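Local coordinates for Ice-binding protein (PDB 5UYT) that probably binds ice crystals and limits their growth, serving as a bacterial antifreeze protein built from two ice-binding domains, at residues A[82-87]-A[101-106]. Residues are numbered along the deposited sequence; the frame is centred on the assembly and turned at random.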
ATOM      1  N   PRO A  82       5.391   2.213  36.750  1.00 45.76           N
ATOM      2  CA  PRO A  82       4.310   2.132  35.773  1.00 44.47           C
ATOM      3  C   PRO A  82       4.162   3.356  34.871  1.00 43.30           C
ATOM      4  O   PRO A  82       3.603   3.217  33.791  1.00 41.66           O
ATOM      5  CB  PRO A  82       3.055   1.939  36.633  1.00 45.88           C
ATOM      6  CG  PRO A  82       3.407   2.510  37.953  1.00 47.66           C
ATOM      7  CD  PRO A  82       4.883   2.266  38.132  1.00 47.49           C
ATOM      8  N   LEU A  83       4.661   4.524  35.291  1.00 44.14           N
ATOM      9  CA  LEU A  83       4.625   5.717  34.444  1.00 43.18           C
ATOM     10  C   LEU A  83       5.807   5.676  33.470  1.00 41.76           C
ATOM     11  O   LEU A  83       6.945   5.933  33.855  1.00 42.02           O
ATOM     12  CB  LEU A  83       4.621   7.008  35.274  1.00 46.04           C
ATOM     13  CG  LEU A  83       4.272   8.360  34.599  1.00 46.51           C
ATOM     14  CD1 LEU A  83       3.273   8.287  33.436  1.00 45.46           C
ATOM     15  CD2 LEU A  83       3.778   9.331  35.675  1.00 48.28           C
ATOM     16  N   LEU A  84       5.516   5.333  32.215  1.00 39.28           N
ATOM     17  CA  LEU A  84       6.533   5.154  31.163  1.00 38.04           C
ATOM     18  C   LEU A  84       6.546   6.315  30.205  1.00 36.28           C
ATOM     19  O   LEU A  84       5.486   6.755  29.741  1.00 35.89           O
ATOM     20  CB  LEU A  84       6.226   3.937  30.307  1.00 37.91           C
ATOM     21  CG  LEU A  84       6.363   2.484  30.740  1.00 39.62           C
ATOM     22  CD1 LEU A  84       6.331   1.679  29.449  1.00 38.53           C
ATOM     23  CD2 LEU A  84       7.672   2.259  31.486  1.00 41.18           C
ATOM     24  N   GLY A  85       7.745   6.768  29.865  1.00 35.25           N
ATOM     25  CA  GLY A  85       7.888   7.847  28.904  1.00 33.78           C
ATOM     26  C   GLY A  85       8.431   9.100  29.548  1.00 33.79           C
ATOM     27  O   GLY A  85       9.456   9.060  30.230  1.00 34.64           O
ATOM     28  N   ASN A  86       7.740  10.210  29.313  1.00 33.70           N
ATOM     29  CA  ASN A  86       8.148  11.534  29.797  1.00 35.05           C
ATOM     30  C   ASN A  86       9.660  11.799  29.623  1.00 34.29           C
ATOM     31  O   ASN A  86      10.346  12.241  30.553  1.00 34.66           O
ATOM     32  CB  ASN A  86       7.658  11.750  31.233  1.00 37.60           C
ATOM     33  CG  ASN A  86       6.124  11.747  31.338  1.00 39.03           C
ATOM     34  OD1 ASN A  86       5.561  11.291  32.341  1.00 41.48           O
ATOM     35  ND2 ASN A  86       5.442  12.272  30.314  1.00 38.11           N
ATOM     36  N   GLY A  87      10.158  11.507  28.417  1.00 32.46           N
ATOM     37  CA  GLY A  87      11.537  11.798  28.042  1.00 32.26           C
ATOM     38  C   GLY A  87      12.528  10.675  28.306  1.00 32.56           C
ATOM     39  O   GLY A  87      13.719  10.826  28.046  1.00 32.63           O
ATOM     40  N   ALA A 101       0.168  -0.143  33.392  1.00 36.05           N
ATOM     41  CA  ALA A 101       1.142   0.869  32.991  1.00 35.96           C
ATOM     42  C   ALA A 101       0.476   2.022  32.213  1.00 35.02           C
ATOM     43  O   ALA A 101      -0.606   1.880  31.651  1.00 34.87           O
ATOM     44  CB  ALA A 101       2.251   0.233  32.156  1.00 34.57           C
ATOM     45  N   SER A 102       1.122   3.177  32.211  1.00 35.52           N
ATOM     46  CA  SER A 102       0.618   4.288  31.421  1.00 34.18           C
ATOM     47  C   SER A 102       1.753   5.015  30.727  1.00 33.00           C
ATOM     48  O   SER A 102       2.756   5.426  31.351  1.00 32.99           O
ATOM     49  CB  SER A 102      -0.221   5.250  32.257  1.00 36.48           C
ATOM     50  OG  SER A 102       0.553   5.786  33.312  1.00 38.39           O
ATOM     51  N   LEU A 103       1.576   5.168  29.425  1.00 29.68           N
ATOM     52  CA  LEU A 103       2.550   5.883  28.597  1.00 29.01           C
ATOM     53  C   LEU A 103       2.183   7.351  28.534  1.00 29.26           C
ATOM     54  O   LEU A 103       0.987   7.724  28.499  1.00 28.88           O
ATOM     55  CB  LEU A 103       2.584   5.292  27.162  1.00 27.73           C
ATOM     56  CG  LEU A 103       3.189   3.887  27.000  1.00 28.04           C
ATOM     57  CD1 LEU A 103       2.728   3.297  25.677  1.00 26.76           C
ATOM     58  CD2 LEU A 103       4.712   3.944  27.020  1.00 27.93           C
ATOM     59  N   SER A 104       3.207   8.188  28.538  1.00 29.12           N
ATOM     60  CA  SER A 104       2.995   9.608  28.540  1.00 30.48           C
ATOM     61  C   SER A 104       4.220  10.250  27.906  1.00 29.38           C
ATOM     62  O   SER A 104       5.315   9.735  28.046  1.00 29.86           O
ATOM     63  CB  SER A 104       2.817  10.055  30.000  1.00 32.29           C
ATOM     64  OG  SER A 104       2.716  11.442  30.086  1.00 36.12           O
ATOM     65  N   GLY A 105       4.040  11.365  27.208  1.00 28.91           N
ATOM     66  CA  GLY A 105       5.165  12.129  26.686  1.00 28.26           C
ATOM     67  C   GLY A 105       5.913  11.269  25.687  1.00 27.73           C
ATOM     68  O   GLY A 105       5.293  10.499  24.943  1.00 26.44           O
ATOM     69  N   THR A 106       7.242  11.367  25.680  1.00 28.13           N
ATOM     70  CA  THR A 106       8.063  10.634  24.735  0.50 27.73           C
ATOM     71  C   THR A 106       8.766   9.435  25.408  1.00 28.14           C
ATOM     72  O   THR A 106       9.260   9.559  26.537  1.00 28.78           O
ATOM     73  CB  THR A 106       9.079  11.606  24.097  0.50 28.26           C
ATOM     74  OG1 THR A 106       8.384  12.774  23.607  0.50 28.32           O
ATOM     75  CG2 THR A 106       9.798  10.952  22.969  0.50 27.43           C
TER
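Asn86 reaches back across the strand pair to Ser104, gripping it through both backbone and side chain. Its backbone N donates to Ser104 O at 2.8 Å. From CB the side chain runs to CG, set anti to the carbonyl carbon (chi1 -63°); CG lies 3.6 Å from Ser104 OG. There the amide forks: OD1 rests 3.8 Å from Ser104 CB, while ND2 gives a hydrogen bond of 2.9 Å to Ser104 OG, the hydroxyl tilted slightly from the amide plane. Ser104 OG meets it by standing anti to the backbone N (chi1 175°). Without the hydroxyl, as with an alanine at Ser104, the Asn86 amide would probably lose this acceptor and be freer to turn about its own torsions.

Strands 83-85 and 101-104 run parallel on neighbouring coils of the right-handed beta-helix, the solenoid of this ice-binding fold, and 83-85 is the outermost strand of its sheet within the chain. Besides the Asn86 N bond, backbone bonds run from Ser102 N to Pro82 O, Leu84 N to Ser102 O and Ser104 N to Leu84 O. On one face Leu83 CD1 lies 3.7 Å from Ser102 OG; on the other, turned into the solenoid core, Leu103 CD2 packs 3.6 Å from Leu84 CB and nearly as close to its CD1. Trp148 touches both of these leucines, and Leu127 of the next coil packs on Leu103. Where the strands end, Gly85 brings its CA within 3.3 Å of Ser104 O, where a side chain would collide with that oxygen. Past the strand end, Gly87 N donates to Thr106 O.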